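Local coordinates for protein succinate-semialdehyde dehydrogenase (NAD(P)(+)) (Marinobacter aquaeolei, PDB 3RH9) that probably oxidises succinate semialdehyde to succinate with NAD(P)+ as cofactor, as a member of the aldehyde dehydrogenase family, at residues Gly108-Cys120 / Phe159-Ala173. Residues are numbered along the deposited sequence; the frame is centred on the assembly and turned at random.
Sequences GEVDYAAGFFDYC and FPIGMIAKKLSAALA
Glu-109 OE2 accepts two backbone N-H groups at the start of helix 162-174. Gly-162 N lies 2.7 Å from Glu-109 OE2 and meets the anti lone pair of that oxygen, with an N-H...O angle of 161°. Ile-161 N, 2.9 Å from Glu-109 OE2, comes from above the carboxylate plane. In the aldehyde dehydrogenase fold, helix 162-174 joins parallel strands 151-154 and 178-181 in a beta-alpha-beta crossover. Helix 103-123 packs on it, the segment axes 11° apart. The extended Glu-109 chain, with CG opposite the backbone N (chi1 179°), brings the carboxylate to this turn. Its OE1 forms a salt bridge with Lys-101, and the edge of the Phe-159 ring meets its CD. The helix start would probably stabilise the negative charge. Further along, Ala-113 CB meets Ala-165 CB at 3.5 Å. Phe-117 is a knob among Ala-165, Leu-168, Ser-169 and Leu-172. Ser-169 CB lies over one ring face, while Leu-172 CD1 is at the edge. The Lys-166 side chain lies near Glu-256, the predicted active-site residue. Lys-166 CG sits over one face of the Phe-116 ring, 3.6 Å from the centroid, in a CH-pi contact. Lys-166 CE lies 3.6 Å from Tyr-112 OH, which is hydrogen-bonded to Pro-448 O.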
loop_
_atom_site.group_PDB
_atom_site.type_symbol
_atom_site.label_atom_id
_atom_site.label_comp_id
_atom_site.label_asym_id
_atom_site.label_seq_id
_atom_site.Cartn_x
_atom_site.Cartn_y
_atom_site.Cartn_z
ATOM N N GLY A 108 0.511 31.495 5.002
ATOM C CA GLY A 108 0.700 30.837 3.730
ATOM C C GLY A 108 0.432 29.348 3.807
ATOM O O GLY A 108 0.002 28.757 2.810
ATOM N N GLU A 109 0.688 28.742 4.971
ATOM C CA GLU A 109 0.481 27.305 5.148
ATOM C C GLU A 109 -1.005 27.004 5.147
ATOM O O GLU A 109 -1.450 25.955 4.668
ATOM C CB GLU A 109 1.123 26.762 6.434
ATOM C CG GLU A 109 0.883 25.232 6.620
ATOM C CD GLU A 109 1.459 24.646 7.919
ATOM O OE1 GLU A 109 2.404 25.238 8.484
ATOM O OE2 GLU A 109 0.976 23.579 8.376
ATOM N N VAL A 110 -1.776 27.937 5.689
ATOM C CA VAL A 110 -3.224 27.837 5.662
ATOM C C VAL A 110 -3.700 27.904 4.219
ATOM O O VAL A 110 -4.612 27.185 3.840
ATOM C CB VAL A 110 -3.862 28.940 6.488
ATOM C CG1 VAL A 110 -5.347 28.915 6.307
ATOM C CG2 VAL A 110 -3.497 28.763 7.943
ATOM N N ASP A 111 -3.061 28.743 3.411
ATOM C CA ASP A 111 -3.419 28.848 2.002
ATOM C C ASP A 111 -3.158 27.521 1.316
ATOM O O ASP A 111 -4.008 26.971 0.602
ATOM C CB ASP A 111 -2.591 29.925 1.313
ATOM C CG ASP A 111 -3.034 31.332 1.680
ATOM O OD1 ASP A 111 -4.076 31.469 2.363
ATOM O OD2 ASP A 111 -2.341 32.294 1.271
ATOM N N TYR A 112 -1.954 27.021 1.548
ATOM C CA TYR A 112 -1.514 25.749 1.019
ATOM C C TYR A 112 -2.481 24.599 1.375
ATOM O O TYR A 112 -2.833 23.778 0.516
ATOM C CB TYR A 112 -0.132 25.488 1.580
ATOM C CG TYR A 112 0.471 24.185 1.182
ATOM C CD1 TYR A 112 1.048 24.018 -0.071
ATOM C CD2 TYR A 112 0.497 23.127 2.068
ATOM C CE1 TYR A 112 1.626 22.824 -0.437
ATOM C CE2 TYR A 112 1.075 21.928 1.717
ATOM C CZ TYR A 112 1.636 21.782 0.464
ATOM O OH TYR A 112 2.199 20.580 0.120
ATOM N N ALA A 113 -2.896 24.548 2.640
ATOM C CA ALA A 113 -3.859 23.557 3.119
ATOM C C ALA A 113 -5.184 23.647 2.369
ATOM O O ALA A 113 -5.833 22.633 2.093
ATOM C CB ALA A 113 -4.103 23.732 4.617
ATOM N N ALA A 114 -5.586 24.873 2.047
ATOM C CA ALA A 114 -6.876 25.105 1.415
ATOM C C ALA A 114 -6.934 24.485 0.030
ATOM O O ALA A 114 -7.997 24.099 -0.428
ATOM C CB ALA A 114 -7.161 26.590 1.344
ATOM N N GLY A 115 -5.781 24.393 -0.627
ATOM C CA GLY A 115 -5.713 23.967 -2.014
ATOM C C GLY A 115 -5.867 22.467 -2.182
ATOM O O GLY A 115 -6.093 21.966 -3.292
ATOM N N PHE A 116 -5.729 21.742 -1.079
ATOM C CA PHE A 116 -5.942 20.307 -1.109
ATOM C C PHE A 116 -7.428 20.042 -1.157
ATOM O O PHE A 116 -7.918 19.201 -1.917
ATOM C CB PHE A 116 -5.297 19.639 0.106
ATOM C CG PHE A 116 -3.822 19.473 -0.038
ATOM C CD1 PHE A 116 -3.304 18.470 -0.845
ATOM C CD2 PHE A 116 -2.943 20.346 0.594
ATOM C CE1 PHE A 116 -1.944 18.318 -1.003
ATOM C CE2 PHE A 116 -1.568 20.195 0.438
ATOM C CZ PHE A 116 -1.072 19.180 -0.369
ATOM N N PHE A 117 -8.145 20.794 -0.344
ATOM C CA PHE A 117 -9.585 20.707 -0.314
ATOM C C PHE A 117 -10.167 21.170 -1.634
ATOM O O PHE A 117 -11.112 20.581 -2.152
ATOM C CB PHE A 117 -10.118 21.500 0.870
ATOM C CG PHE A 117 -9.961 20.778 2.167
ATOM C CD1 PHE A 117 -8.939 21.093 3.024
ATOM C CD2 PHE A 117 -10.821 19.747 2.507
ATOM C CE1 PHE A 117 -8.796 20.413 4.218
ATOM C CE2 PHE A 117 -10.679 19.063 3.685
ATOM C CZ PHE A 117 -9.674 19.393 4.545
ATOM N N ASP A 118 -9.587 22.218 -2.193
ATOM C CA ASP A 118 -10.049 22.698 -3.473
ATOM C C ASP A 118 -9.825 21.616 -4.505
ATOM O O ASP A 118 -10.696 21.317 -5.311
ATOM C CB ASP A 118 -9.318 23.976 -3.896
ATOM C CG ASP A 118 -9.936 24.609 -5.135
ATOM O OD1 ASP A 118 -11.177 24.801 -5.174
ATOM O OD2 ASP A 118 -9.188 24.902 -6.083
ATOM N N TYR A 119 -8.647 21.017 -4.474
ATOM C CA TYR A 119 -8.294 20.102 -5.526
ATOM C C TYR A 119 -9.166 18.857 -5.441
ATOM O O TYR A 119 -9.568 18.295 -6.459
ATOM C CB TYR A 119 -6.817 19.754 -5.482
ATOM C CG TYR A 119 -6.491 18.681 -6.467
ATOM C CD1 TYR A 119 -6.580 17.343 -6.108
ATOM C CD2 TYR A 119 -6.132 18.998 -7.777
ATOM C CE1 TYR A 119 -6.304 16.351 -7.020
ATOM C CE2 TYR A 119 -5.848 18.001 -8.702
ATOM C CZ TYR A 119 -5.943 16.683 -8.312
ATOM O OH TYR A 119 -5.664 15.684 -9.205
ATOM N N CYS A 120 -9.482 18.442 -4.222
ATOM C CA CYS A 120 -10.335 17.276 -4.025
ATOM C C CYS A 120 -11.789 17.513 -4.393
ATOM O O CYS A 120 -12.484 16.595 -4.820
ATOM C CB CYS A 120 -10.230 16.776 -2.590
ATOM S SG CYS A 120 -8.809 15.723 -2.359
ATOM N N PHE A 159 3.930 20.455 10.084
ATOM C CA PHE A 159 2.902 21.248 9.416
ATOM C C PHE A 159 1.577 21.071 10.120
ATOM O O PHE A 159 0.765 20.231 9.731
ATOM C CB PHE A 159 2.781 20.870 7.944
ATOM C CG PHE A 159 3.911 21.366 7.109
ATOM C CD1 PHE A 159 4.940 20.520 6.744
ATOM C CD2 PHE A 159 3.952 22.691 6.698
ATOM C CE1 PHE A 159 5.998 20.980 5.974
ATOM C CE2 PHE A 159 5.010 23.162 5.926
ATOM C CZ PHE A 159 6.037 22.297 5.562
ATOM N N PRO A 160 1.364 21.859 11.178
ATOM C CA PRO A 160 0.174 21.702 12.021
ATOM C C PRO A 160 -1.142 21.823 11.236
ATOM O O PRO A 160 -2.134 21.232 11.653
ATOM C CB PRO A 160 0.325 22.827 13.051
ATOM C CG PRO A 160 1.805 23.118 13.074
ATOM C CD PRO A 160 2.250 22.931 11.657
ATOM N N ILE A 161 -1.156 22.552 10.122
ATOM C CA ILE A 161 -2.347 22.581 9.275
ATOM C C ILE A 161 -2.162 21.950 7.894
ATOM O O ILE A 161 -3.097 21.432 7.328
ATOM C CB ILE A 161 -2.943 23.995 9.122
ATOM C CG1 ILE A 161 -4.454 23.903 8.917
ATOM C CG2 ILE A 161 -2.320 24.731 7.964
ATOM C CD1 ILE A 161 -5.218 23.292 10.085
ATOM N N GLY A 162 -0.960 21.994 7.346
ATOM C CA GLY A 162 -0.728 21.435 6.023
ATOM C C GLY A 162 -0.886 19.921 5.950
ATOM O O GLY A 162 -1.577 19.403 5.069
HETATM N N MSE A 163 -0.239 19.212 6.874
HETATM C CA MSE A 163 -0.329 17.761 6.911
HETATM C C MSE A 163 -1.777 17.298 6.917
HETATM O O MSE A 163 -2.226 16.632 5.984
HETATM C CB MSE A 163 0.393 17.186 8.133
HETATM C CG MSE A 163 1.898 17.305 8.073
HETATM SE SE MSE A 163 2.566 16.913 6.274
HETATM C CE MSE A 163 4.485 17.101 6.677
ATOM N N ILE A 164 -2.506 17.647 7.971
ATOM C CA ILE A 164 -3.864 17.166 8.116
ATOM C C ILE A 164 -4.700 17.447 6.864
ATOM O O ILE A 164 -5.576 16.663 6.517
ATOM C CB ILE A 164 -4.543 17.770 9.343
ATOM C CG1 ILE A 164 -5.816 16.984 9.669
ATOM C CG2 ILE A 164 -4.843 19.235 9.094
ATOM C CD1 ILE A 164 -5.634 15.471 9.659
ATOM N N ALA A 165 -4.410 18.554 6.185
ATOM C CA ALA A 165 -5.182 18.966 5.012
ATOM C C ALA A 165 -5.055 17.960 3.875
ATOM O O ALA A 165 -6.026 17.698 3.161
ATOM C CB ALA A 165 -4.759 20.344 4.548
ATOM N N LYS A 166 -3.852 17.408 3.712
ATOM C CA LYS A 166 -3.597 16.394 2.696
ATOM C C LYS A 166 -4.421 15.147 2.984
ATOM O O LYS A 166 -4.960 14.520 2.077
ATOM C CB LYS A 166 -2.112 16.003 2.648
ATOM C CG LYS A 166 -1.130 17.137 2.328
ATOM C CD LYS A 166 0.311 16.671 2.551
ATOM C CE LYS A 166 1.330 17.660 1.995
ATOM N NZ LYS A 166 2.751 17.146 2.063
ATOM N N LYS A 167 -4.519 14.781 4.250
ATOM C CA LYS A 167 -5.153 13.521 4.582
ATOM C C LYS A 167 -6.669 13.629 4.582
ATOM O O LYS A 167 -7.360 12.714 4.155
ATOM C CB LYS A 167 -4.658 12.997 5.935
ATOM C CG LYS A 167 -3.169 12.775 6.020
ATOM C CD LYS A 167 -2.792 12.063 7.316
ATOM C CE LYS A 167 -1.286 11.934 7.443
ATOM N NZ LYS A 167 -0.708 11.140 6.327
ATOM N N LEU A 168 -7.183 14.751 5.068
ATOM C CA LEU A 168 -8.611 14.869 5.326
ATOM C C LEU A 168 -9.388 15.191 4.060
ATOM O O LEU A 168 -10.493 14.708 3.870
ATOM C CB LEU A 168 -8.876 15.899 6.412
ATOM C CG LEU A 168 -10.326 15.962 6.880
ATOM C CD1 LEU A 168 -10.905 14.557 6.980
ATOM C CD2 LEU A 168 -10.465 16.733 8.203
ATOM N N SER A 169 -8.798 15.991 3.187
ATOM C CA SER A 169 -9.379 16.241 1.876
ATOM C C SER A 169 -9.609 14.950 1.086
ATOM O O SER A 169 -10.633 14.801 0.419
ATOM C CB SER A 169 -8.494 17.183 1.081
ATOM O OG SER A 169 -7.154 16.732 1.099
ATOM N N ALA A 170 -8.664 14.016 1.151
ATOM C CA ALA A 170 -8.820 12.735 0.449
ATOM C C ALA A 170 -9.804 11.811 1.168
ATOM O O ALA A 170 -10.617 11.155 0.540
ATOM C CB ALA A 170 -7.475 12.048 0.240
ATOM N N ALA A 171 -9.743 11.786 2.489
ATOM C CA ALA A 171 -10.640 10.952 3.268
ATOM C C ALA A 171 -12.129 11.363 3.174
ATOM O O ALA A 171 -13.015 10.498 3.158
ATOM C CB ALA A 171 -10.168 10.904 4.719
ATOM N N LEU A 172 -12.412 12.666 3.116
ATOM C CA LEU A 172 -13.791 13.113 2.912
ATOM C C LEU A 172 -14.244 12.785 1.495
ATOM O O LEU A 172 -15.310 12.222 1.296
ATOM C CB LEU A 172 -13.978 14.610 3.205
ATOM C CG LEU A 172 -13.760 15.082 4.649
ATOM C CD1 LEU A 172 -13.517 16.566 4.693
ATOM C CD2 LEU A 172 -14.896 14.702 5.575
ATOM N N ALA A 173 -13.434 13.120 0.505
ATOM C CA ALA A 173 -13.793 12.788 -0.866
ATOM C C ALA A 173 -14.202 11.322 -0.973
ATOM O O ALA A 173 -15.031 10.967 -1.815
ATOM C CB ALA A 173 -12.638 13.104 -1.833
#